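Local coordinates for protein N-acetylcysteine deacetylase (Bacillus subtilis, PDB 1YSJ) that probably deacetylates N-acetylcysteine to cysteine and acetate with two divalent metal ions, in a pathway that lets the bacterium use S-(2-succino)cysteine as a sulfur source, at residues H42-T55 / I98-P110. The protein carries 1 engineered substitution. Numbering follows the deposited sequence. Where two conformers were deposited one is given.
Sequences HEHPELSFQEVETT and IDALPIQEQTNLP
Beside the dinuclear nickel site of this M20-family enzyme, D99 on the loop after strand 91-97 is met by S48 of the linker between helices 28-43 and 52-64. S48 OG donates to D99 OD2 over 2.7 Å, on the anti lone pair; a serine hydroxyl is short enough to do this from the type II turn L47-Q50. The other carboxylate oxygen, OD1, accepts from ND1 of the nickel ligand H124, and OD2 also takes the backbone N of E158, a ligand of the other nickel. D99 is thus a second-shell residue, consistent with the aspartate that follows this strand in M20 enzymes, and probably helps orient the H124 imidazole.

Next to this pair the backbones join where A100 N gives its hydrogen to E46 O (2.7 Å). The small A100 methyl fits close beside it, CB lying 3.5 Å from P45 CB. I98 lays CD1 on E51 CB (3.8 Å), with T54 CG2 alongside its branched CB. L47 sends CD2 against the P102 ring.

Farther along, E105 reaches H42, at the end of helix 28-43, because its CG is anti to the backbone N (chi1 -178°) and the chain beyond is extended. H42 NE2 donates to the syn lone pair of E105 OE2 (2.7 Å), with ring and carboxylate planes 80° apart, while T107 OG1 donates to the same oxygen. Since H42 ND1 bonds D125, both imidazole nitrogens are engaged.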
loop_
_atom_site.group_PDB
_atom_site.type_symbol
_atom_site.label_atom_id
_atom_site.label_comp_id
_atom_site.label_asym_id
_atom_site.label_seq_id
_atom_site.Cartn_x
_atom_site.Cartn_y
_atom_site.Cartn_z
ATOM N N HIS A 42 34.674 -8.671 16.096
ATOM C CA HIS A 42 33.370 -9.307 16.307
ATOM C C HIS A 42 32.707 -8.805 17.590
ATOM O O HIS A 42 31.491 -8.613 17.647
ATOM C CB HIS A 42 33.543 -10.831 16.362
ATOM C CG HIS A 42 32.253 -11.590 16.417
ATOM N ND1 HIS A 42 31.591 -12.015 15.285
ATOM C CD2 HIS A 42 31.507 -12.009 17.468
ATOM C CE1 HIS A 42 30.488 -12.653 15.633
ATOM N NE2 HIS A 42 30.414 -12.664 16.954
ATOM N N GLU A 43 33.531 -8.593 18.611
ATOM C CA GLU A 43 33.097 -8.097 19.908
ATOM C C GLU A 43 32.704 -6.623 19.871
ATOM O O GLU A 43 31.837 -6.193 20.630
ATOM C CB GLU A 43 34.232 -8.287 20.906
ATOM C CG GLU A 43 33.823 -8.306 22.353
ATOM C CD GLU A 43 34.948 -8.785 23.244
ATOM O OE1 GLU A 43 34.881 -8.525 24.463
ATOM O OE2 GLU A 43 35.898 -9.420 22.722
ATOM N N HIS A 44 33.359 -5.856 19.002
ATOM C CA HIS A 44 33.097 -4.427 18.864
ATOM C C HIS A 44 32.699 -4.074 17.421
ATOM O O HIS A 44 33.447 -3.395 16.710
ATOM C CB HIS A 44 34.317 -3.617 19.312
ATOM C CG HIS A 44 34.802 -3.965 20.687
ATOM N ND1 HIS A 44 34.087 -3.662 21.828
ATOM C CD2 HIS A 44 35.926 -4.595 21.102
ATOM C CE1 HIS A 44 34.753 -4.087 22.886
ATOM N NE2 HIS A 44 35.872 -4.655 22.474
ATOM N N PRO A 45 31.511 -4.535 16.982
ATOM C CA PRO A 45 31.124 -4.310 15.598
ATOM C C PRO A 45 30.623 -2.886 15.356
ATOM O O PRO A 45 30.059 -2.265 16.258
ATOM C CB PRO A 45 29.994 -5.321 15.390
ATOM C CG PRO A 45 29.383 -5.469 16.708
ATOM C CD PRO A 45 30.471 -5.273 17.726
ATOM N N GLU A 46 30.831 -2.390 14.142
ATOM C CA GLU A 46 30.376 -1.058 13.764
ATOM C C GLU A 46 29.582 -1.107 12.460
ATOM O O GLU A 46 29.831 -1.952 11.602
ATOM C CB GLU A 46 31.572 -0.089 13.658
ATOM C CG GLU A 46 32.247 0.224 15.006
ATOM C CD GLU A 46 33.568 0.974 14.866
ATOM O OE1 GLU A 46 34.486 0.431 14.216
ATOM O OE2 GLU A 46 33.699 2.095 15.421
ATOM N N LEU A 47 28.625 -0.196 12.323
ATOM C CA LEU A 47 27.761 -0.135 11.138
ATOM C C LEU A 47 28.436 0.574 9.957
ATOM O O LEU A 47 29.443 1.247 10.140
ATOM C CB LEU A 47 26.417 0.523 11.490
ATOM C CG LEU A 47 25.600 -0.190 12.580
ATOM C CD1 LEU A 47 24.409 0.628 13.047
ATOM C CD2 LEU A 47 25.137 -1.552 12.096
ATOM N N SER A 48 27.883 0.388 8.757
ATOM C CA SER A 48 28.357 1.036 7.519
ATOM C C SER A 48 28.664 2.521 7.693
ATOM O O SER A 48 27.820 3.274 8.183
ATOM C CB SER A 48 27.319 0.870 6.397
ATOM O OG SER A 48 27.165 -0.487 6.009
ATOM N N PHE A 49 29.871 2.921 7.280
ATOM C CA PHE A 49 30.386 4.299 7.401
ATOM C C PHE A 49 30.605 4.802 8.841
ATOM O O PHE A 49 30.904 5.983 9.052
ATOM C CB PHE A 49 29.539 5.301 6.593
ATOM C CG PHE A 49 29.705 5.179 5.102
ATOM C CD1 PHE A 49 28.592 5.187 4.268
ATOM C CD2 PHE A 49 30.975 5.050 4.529
ATOM C CE1 PHE A 49 28.731 5.077 2.886
ATOM C CE2 PHE A 49 31.125 4.932 3.149
ATOM C CZ PHE A 49 29.999 4.947 2.323
ATOM N N GLN A 50 30.472 3.904 9.815
ATOM C CA GLN A 50 30.630 4.240 11.234
ATOM C C GLN A 50 31.750 3.418 11.861
ATOM O O GLN A 50 31.842 3.305 13.091
ATOM C CB GLN A 50 29.316 4.010 11.994
ATOM C CG GLN A 50 28.158 4.889 11.527
ATOM C CD GLN A 50 26.963 4.822 12.461
ATOM O OE1 GLN A 50 27.031 5.267 13.620
ATOM N NE2 GLN A 50 25.850 4.284 11.959
ATOM N N GLU A 51 32.606 2.858 11.003
ATOM C CA GLU A 51 33.687 1.969 11.424
ATOM C C GLU A 51 34.923 2.753 11.862
ATOM O O GLU A 51 36.015 2.574 11.322
ATOM C CB GLU A 51 34.043 0.966 10.314
ATOM C CG GLU A 51 32.857 0.389 9.540
ATOM C CD GLU A 51 32.466 1.219 8.311
ATOM O OE1 GLU A 51 32.879 2.393 8.202
ATOM O OE2 GLU A 51 31.734 0.696 7.445
ATOM N N VAL A 52 34.738 3.616 12.852
ATOM C CA VAL A 52 35.801 4.476 13.369
ATOM C C VAL A 52 36.853 3.666 14.131
ATOM O O VAL A 52 38.052 3.774 13.858
ATOM C CB VAL A 52 35.214 5.616 14.257
ATOM C CG1 VAL A 52 36.319 6.499 14.843
ATOM C CG2 VAL A 52 34.230 6.464 13.444
ATOM N N GLU A 53 36.393 2.847 15.069
ATOM C CA GLU A 53 37.281 2.052 15.912
ATOM C C GLU A 53 37.901 0.891 15.150
ATOM O O GLU A 53 39.049 0.528 15.400
ATOM C CB GLU A 53 36.538 1.536 17.150
ATOM C CG GLU A 53 36.152 2.621 18.157
ATOM C CD GLU A 53 37.330 3.480 18.588
ATOM O OE1 GLU A 53 38.352 2.919 19.036
ATOM O OE2 GLU A 53 37.230 4.720 18.480
ATOM N N THR A 54 37.130 0.313 14.230
ATOM C CA THR A 54 37.599 -0.772 13.366
ATOM C C THR A 54 38.757 -0.279 12.488
ATOM O O THR A 54 39.798 -0.934 12.401
ATOM C CB THR A 54 36.447 -1.329 12.495
ATOM O OG1 THR A 54 35.319 -1.622 13.333
ATOM C CG2 THR A 54 36.860 -2.591 11.761
ATOM N N THR A 55 38.569 0.885 11.870
ATOM C CA THR A 55 39.600 1.549 11.076
ATOM C C THR A 55 40.851 1.818 11.919
ATOM O O THR A 55 41.977 1.629 11.460
ATOM C CB THR A 55 39.057 2.865 10.487
ATOM O OG1 THR A 55 37.974 2.569 9.600
ATOM C CG2 THR A 55 40.130 3.631 9.732
ATOM N N ILE A 98 34.674 -4.299 6.001
ATOM C CA ILE A 98 34.870 -4.108 7.450
ATOM C C ILE A 98 33.614 -3.780 8.286
ATOM O O ILE A 98 33.706 -3.659 9.508
ATOM C CB ILE A 98 35.994 -3.059 7.746
ATOM C CG1 ILE A 98 35.564 -1.636 7.341
ATOM C CG2 ILE A 98 37.295 -3.460 7.058
ATOM C CD1 ILE A 98 36.499 -0.530 7.838
ATOM N N ASP A 99 32.459 -3.634 7.635
ATOM C CA ASP A 99 31.226 -3.204 8.318
ATOM C C ASP A 99 30.339 -4.351 8.835
ATOM O O ASP A 99 30.309 -5.434 8.259
ATOM C CB ASP A 99 30.409 -2.254 7.427
ATOM C CG ASP A 99 29.940 -2.903 6.124
ATOM O OD1 ASP A 99 30.611 -3.827 5.603
ATOM O OD2 ASP A 99 28.891 -2.464 5.607
ATOM N N ALA A 100 29.621 -4.086 9.926
ATOM C CA ALA A 100 28.695 -5.045 10.530
ATOM C C ALA A 100 27.228 -4.696 10.225
ATOM O O ALA A 100 26.949 -3.878 9.340
ATOM C CB ALA A 100 28.929 -5.121 12.021
ATOM N N LEU A 101 26.302 -5.301 10.969
ATOM C CA LEU A 101 24.868 -5.192 10.676
ATOM C C LEU A 101 24.002 -4.815 11.878
ATOM O O LEU A 101 24.338 -5.162 13.009
ATOM C CB LEU A 101 24.356 -6.497 10.062
ATOM C CG LEU A 101 24.722 -6.730 8.595
ATOM C CD1 LEU A 101 24.696 -8.217 8.286
ATOM C CD2 LEU A 101 23.809 -5.942 7.645
ATOM N N PRO A 102 22.877 -4.107 11.630
ATOM C CA PRO A 102 21.942 -3.730 12.699
ATOM C C PRO A 102 21.081 -4.911 13.160
ATOM O O PRO A 102 19.848 -4.867 13.068
ATOM C CB PRO A 102 21.076 -2.654 12.038
ATOM C CG PRO A 102 21.055 -3.042 10.591
ATOM C CD PRO A 102 22.431 -3.600 10.314
ATOM N N ILE A 103 21.734 -5.957 13.655
ATOM C CA ILE A 103 21.041 -7.142 14.138
ATOM C C ILE A 103 21.572 -7.497 15.528
ATOM O O ILE A 103 22.772 -7.385 15.780
ATOM C CB ILE A 103 21.236 -8.348 13.179
ATOM C CG1 ILE A 103 20.954 -7.956 11.725
ATOM C CG2 ILE A 103 20.348 -9.521 13.600
ATOM C CD1 ILE A 103 21.553 -8.894 10.695
ATOM N N GLN A 104 20.675 -7.907 16.422
ATOM C CA GLN A 104 21.057 -8.366 17.757
ATOM C C GLN A 104 21.647 -9.775 17.682
ATOM O O GLN A 104 21.006 -10.700 17.172
ATOM C CB GLN A 104 19.845 -8.336 18.704
ATOM C CG GLN A 104 20.078 -8.955 20.083
ATOM C CD GLN A 104 21.018 -8.135 20.959
ATOM O OE1 GLN A 104 20.846 -6.923 21.110
ATOM N NE2 GLN A 104 22.008 -8.799 21.552
ATOM N N GLU A 105 22.865 -9.929 18.195
ATOM C CA GLU A 105 23.545 -11.224 18.202
ATOM C C GLU A 105 22.881 -12.225 19.145
ATOM O O GLU A 105 22.550 -11.885 20.284
ATOM C CB GLU A 105 25.024 -11.049 18.554
ATOM C CG GLU A 105 25.822 -12.341 18.537
ATOM C CD GLU A 105 27.286 -12.126 18.241
ATOM O OE1 GLU A 105 27.730 -10.959 18.218
ATOM O OE2 GLU A 105 27.995 -13.131 18.022
ATOM N N GLN A 106 22.695 -13.454 18.656
ATOM C CA GLN A 106 22.081 -14.535 19.435
ATOM C C GLN A 106 22.948 -15.803 19.501
ATOM O O GLN A 106 22.424 -16.914 19.571
ATOM C CB GLN A 106 20.695 -14.879 18.875
ATOM C CG GLN A 106 19.627 -13.811 19.085
ATOM C CD GLN A 106 18.232 -14.297 18.698
ATOM O OE1 GLN A 106 17.701 -13.932 17.646
ATOM N NE2 GLN A 106 17.639 -15.132 19.545
ATOM N N THR A 107 24.266 -15.633 19.496
ATOM C CA THR A 107 25.199 -16.765 19.481
ATOM C C THR A 107 25.577 -17.272 20.878
ATOM O O THR A 107 25.896 -18.459 21.049
ATOM C CB THR A 107 26.509 -16.405 18.738
ATOM O OG1 THR A 107 27.115 -15.259 19.355
ATOM C CG2 THR A 107 26.248 -16.117 17.264
ATOM N N ASN A 108 25.540 -16.365 21.855
ATOM C CA ASN A 108 26.000 -16.620 23.226
ATOM C C ASN A 108 27.482 -17.016 23.313
ATOM O O ASN A 108 27.890 -17.743 24.218
ATOM C CB ASN A 108 25.097 -17.636 23.946
ATOM C CG ASN A 108 23.654 -17.160 24.071
ATOM O OD1 ASN A 108 22.718 -17.950 23.932
ATOM N ND2 ASN A 108 23.467 -15.869 24.338
ATOM N N LEU A 109 28.274 -16.519 22.364
ATOM C CA LEU A 109 29.719 -16.749 22.338
ATOM C C LEU A 109 30.392 -15.830 23.357
ATOM O O LEU A 109 29.855 -14.766 23.669
ATOM C CB LEU A 109 30.280 -16.476 20.939
ATOM C CG LEU A 109 29.993 -17.487 19.825
ATOM C CD1 LEU A 109 30.254 -16.862 18.455
ATOM C CD2 LEU A 109 30.797 -18.773 20.004
ATOM N N PRO A 110 31.576 -16.228 23.873
ATOM C CA PRO A 110 32.243 -15.408 24.889
ATOM C C PRO A 110 32.683 -14.052 24.335
ATOM O O PRO A 110 32.841 -13.099 25.094
ATOM C CB PRO A 110 33.473 -16.244 25.269
ATOM C CG PRO A 110 33.180 -17.623 24.781
ATOM C CD PRO A 110 32.364 -17.429 23.548
HETATM O O HOH W 1 29.382 -9.311 16.344
HETATM O O HOH W 2 32.963 -3.256 12.226
HETATM O O HOH W 3 25.878 -1.745 7.994
#